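Long-range contact in malyl-CoA lyase/beta-methylmalyl-CoA lyase (Methylobacterium extorquens, PDB 5UGR), which belongs to the HpcH/HpaI aldolase/citrate lyase family of TIM-barrel enzymes and carries a magnesium site: residues R15-V20 and V38-L43. Numbering follows the deposited sequence.
Sequences RSELAV and VIFLDL
Leu18 pairs with Ile39 across two parallel strands, 16-20 and 38-42, whose axes approach to 4.6 Å at an angle of 21°. Five backbone hydrogen bonds join them, from Val38 N to Ser16 O at one end to Asp42 N to Val20 O (2.8 Å) at the other. Leu18 donates its N-H to Val38 O and accepts the N-H of Phe40 on its own O. Glu17, Ala19, Val38 and Phe40 share one face of the sheet. With CG set between its backbone N and carbonyl carbon (chi1 74°), Phe40 turns its ring back over the neighbouring strand. Ala19 CA sits over one ring face, 4.0 Å from the centroid, in a CH-pi contact. Ala19 CB presses on the far end of the ring, 3.4 Å from Phe40 CZ. The extended side chain of Glu17 comes in obliquely beside the CD2-CE2 flank, its OE1 3.6 Å from Phe40 CD2. The carboxylate plane is 84° from the ring plane. Glu17 OE2 is hydrogen-bonded to His14 NE2, and Trp254 meets the Phe40 ring edge-to-face. These are the first two strands of the eight-stranded TIM barrel, linked through helix 25-32 as a beta-alpha-beta unit. On the opposite face, Val20 CG2 meets Ile39 CG2 obliquely at 3.8 Å. Leu41 CD2 reaches Val20 CB at 4.1 Å. Helix 25-32 packs on this side, with Met28 and Ser31 against Val20. At the C-terminal end of strand 38-42, Asp42 forms a salt bridge to Arg76, and its side chain lies about 8 Å from the bound magnesium ion.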
ATOM      1  N   ARG A  15       6.739 -14.721  31.717  1.00 15.68           N
ATOM      2  CA  ARG A  15       7.313 -16.056  31.506  1.00 14.84           C
ATOM      3  C   ARG A  15       6.269 -17.162  31.329  1.00 14.68           C
ATOM      4  O   ARG A  15       6.455 -18.119  30.565  1.00 15.46           O
ATOM      5  CB  ARG A  15       8.243 -16.414  32.668  1.00 15.97           C
ATOM      6  CG  ARG A  15       9.397 -15.473  32.899  1.00 17.02           C
ATOM      7  CD  ARG A  15      10.032 -15.684  34.239  1.00 16.70           C
ATOM      8  NE  ARG A  15       9.088 -15.517  35.321  1.00 18.73           N
ATOM      9  CZ  ARG A  15       9.290 -15.939  36.567  1.00 19.61           C
ATOM     10  NH1 ARG A  15      10.420 -16.542  36.931  1.00 22.81           N
ATOM     11  NH2 ARG A  15       8.364 -15.746  37.475  1.00 20.93           N
ATOM     12  N   SER A  16       5.205 -17.047  32.116  1.00 15.74           N
ATOM     13  CA  SER A  16       4.145 -18.023  32.217  1.00 15.99           C
ATOM     14  C   SER A  16       2.815 -17.340  32.063  1.00 16.41           C
ATOM     15  O   SER A  16       2.570 -16.270  32.656  1.00 16.58           O
ATOM     16  CB  SER A  16       4.224 -18.756  33.571  1.00 18.60           C
ATOM     17  OG  SER A  16       4.260 -17.861  34.666  1.00 17.23           O
ATOM     18  N   GLU A  17       1.953 -17.951  31.233  1.00 14.93           N
ATOM     19  CA  GLU A  17       0.611 -17.390  30.969  1.00 14.78           C
ATOM     20  C   GLU A  17      -0.388 -18.495  31.190  1.00 14.93           C
ATOM     21  O   GLU A  17      -0.492 -19.432  30.374  1.00 15.28           O
ATOM     22  CB  GLU A  17       0.580 -16.838  29.549  1.00 14.16           C
ATOM     23  CG  GLU A  17      -0.768 -16.314  29.087  1.00 14.84           C
ATOM     24  CD  GLU A  17      -0.724 -15.558  27.755  1.00 15.17           C
ATOM     25  OE1 GLU A  17      -1.814 -15.259  27.168  1.00 14.91           O
ATOM     26  OE2 GLU A  17       0.412 -15.242  27.305  1.00 14.17           O
ATOM     27  N   LEU A  18      -1.132 -18.395  32.309  1.00 15.74           N
ATOM     28  CA  LEU A  18      -2.057 -19.465  32.703  1.00 17.93           C
ATOM     29  C   LEU A  18      -3.452 -19.163  32.191  1.00 16.07           C
ATOM     30  O   LEU A  18      -3.990 -18.082  32.446  1.00 17.04           O
ATOM     31  CB  LEU A  18      -2.085 -19.570  34.227  1.00 16.94           C
ATOM     32  CG  LEU A  18      -3.053 -20.562  34.838  1.00 18.67           C
ATOM     33  CD1 LEU A  18      -2.581 -21.972  34.552  1.00 20.19           C
ATOM     34  CD2 LEU A  18      -3.167 -20.353  36.332  1.00 20.66           C
ATOM     35  N   ALA A  19      -4.035 -20.147  31.504  1.00 15.74           N
ATOM     36  CA  ALA A  19      -5.384 -20.114  31.008  1.00 16.86           C
ATOM     37  C   ALA A  19      -6.342 -20.688  32.028  1.00 17.66           C
ATOM     38  O   ALA A  19      -6.153 -21.819  32.466  1.00 21.46           O
ATOM     39  CB  ALA A  19      -5.472 -20.940  29.755  1.00 19.45           C
ATOM     40  N   VAL A  20      -7.384 -19.938  32.366  1.00 15.54           N
ATOM     41  CA  VAL A  20      -8.355 -20.406  33.376  1.00 16.75           C
ATOM     42  C   VAL A  20      -9.783 -20.199  32.846  1.00 18.55           C
ATOM     43  O   VAL A  20     -10.175 -19.070  32.619  1.00 18.89           O
ATOM     44  CB  VAL A  20      -8.194 -19.679  34.708  1.00 20.64           C
ATOM     45  CG1 VAL A  20      -9.105 -20.338  35.767  1.00 24.33           C
ATOM     46  CG2 VAL A  20      -6.760 -19.621  35.190  1.00 22.49           C
ATOM     47  N   VAL A  38       1.194 -14.173  34.373  1.00 16.43           N
ATOM     48  CA  VAL A  38       0.051 -13.614  33.657  1.00 15.45           C
ATOM     49  C   VAL A  38      -1.051 -14.664  33.725  1.00 15.90           C
ATOM     50  O   VAL A  38      -0.776 -15.845  33.559  1.00 16.52           O
ATOM     51  CB  VAL A  38       0.418 -13.383  32.145  1.00 16.57           C
ATOM     52  CG1 VAL A  38      -0.769 -12.870  31.357  1.00 18.46           C
ATOM     53  CG2 VAL A  38       1.592 -12.415  31.993  1.00 16.84           C
ATOM     54  N   ILE A  39      -2.282 -14.232  33.968  1.00 15.62           N
ATOM     55  CA  ILE A  39      -3.434 -15.126  33.921  1.00 16.21           C
ATOM     56  C   ILE A  39      -4.458 -14.551  32.975  1.00 15.62           C
ATOM     57  O   ILE A  39      -4.758 -13.352  33.056  1.00 17.67           O
ATOM     58  CB  ILE A  39      -4.107 -15.317  35.336  1.00 18.17           C
ATOM     59  CG1 ILE A  39      -3.127 -16.070  36.242  1.00 19.31           C
ATOM     60  CG2 ILE A  39      -5.437 -16.091  35.185  1.00 19.67           C
ATOM     61  CD1 ILE A  39      -3.631 -16.278  37.670  1.00 22.14           C
ATOM     62  N   PHE A  40      -4.999 -15.386  32.084  1.00 14.80           N
ATOM     63  CA  PHE A  40      -6.204 -14.978  31.390  1.00 14.80           C
ATOM     64  C   PHE A  40      -7.380 -15.804  31.812  1.00 15.21           C
ATOM     65  O   PHE A  40      -7.294 -17.028  31.923  1.00 16.05           O
ATOM     66  CB  PHE A  40      -6.061 -14.891  29.840  1.00 14.88           C
ATOM     67  CG  PHE A  40      -6.012 -16.190  29.087  1.00 15.29           C
ATOM     68  CD1 PHE A  40      -7.155 -16.889  28.761  1.00 15.71           C
ATOM     69  CD2 PHE A  40      -4.811 -16.615  28.523  1.00 16.25           C
ATOM     70  CE1 PHE A  40      -7.088 -18.023  27.967  1.00 16.96           C
ATOM     71  CE2 PHE A  40      -4.736 -17.723  27.721  1.00 16.34           C
ATOM     72  CZ  PHE A  40      -5.912 -18.434  27.430  1.00 15.96           C
ATOM     73  N   LEU A  41      -8.455 -15.072  32.119  1.00 15.46           N
ATOM     74  CA  LEU A  41      -9.737 -15.646  32.423  1.00 15.83           C
ATOM     75  C   LEU A  41     -10.528 -15.779  31.139  1.00 15.18           C
ATOM     76  O   LEU A  41     -10.783 -14.754  30.451  1.00 15.53           O
ATOM     77  CB  LEU A  41     -10.452 -14.798  33.474  1.00 17.07           C
ATOM     78  CG  LEU A  41      -9.640 -14.485  34.750  1.00 16.61           C
ATOM     79  CD1 LEU A  41     -10.489 -13.659  35.728  1.00 19.02           C
ATOM     80  CD2 LEU A  41      -9.117 -15.793  35.416  1.00 19.34           C
ATOM     81  N   ASP A  42     -10.875 -17.013  30.783  1.00 14.98           N
ATOM     82  CA  ASP A  42     -11.327 -17.301  29.434  1.00 16.21           C
ATOM     83  C   ASP A  42     -12.860 -17.256  29.301  1.00 15.68           C
ATOM     84  O   ASP A  42     -13.610 -17.858  30.107  1.00 17.02           O
ATOM     85  CB  ASP A  42     -10.827 -18.697  29.083  1.00 16.36           C
ATOM     86  CG  ASP A  42     -10.920 -19.023  27.591  1.00 15.16           C
ATOM     87  OD1 ASP A  42     -11.084 -18.080  26.765  1.00 15.35           O
ATOM     88  OD2 ASP A  42     -10.816 -20.253  27.278  1.00 16.04           O
ATOM     89  N   LEU A  43     -13.319 -16.567  28.262  1.00 14.49           N
ATOM     90  CA  LEU A  43     -14.729 -16.576  27.852  1.00 14.98           C
ATOM     91  C   LEU A  43     -14.948 -17.285  26.552  1.00 14.82           C
ATOM     92  O   LEU A  43     -16.082 -17.449  26.123  1.00 15.63           O
ATOM     93  CB  LEU A  43     -15.219 -15.114  27.695  1.00 15.92           C
ATOM     94  CG  LEU A  43     -15.063 -14.259  28.974  1.00 16.89           C
ATOM     95  CD1 LEU A  43     -14.500 -12.873  28.726  1.00 22.60           C
ATOM     96  CD2 LEU A  43     -16.352 -14.149  29.655  1.00 23.38           C
TER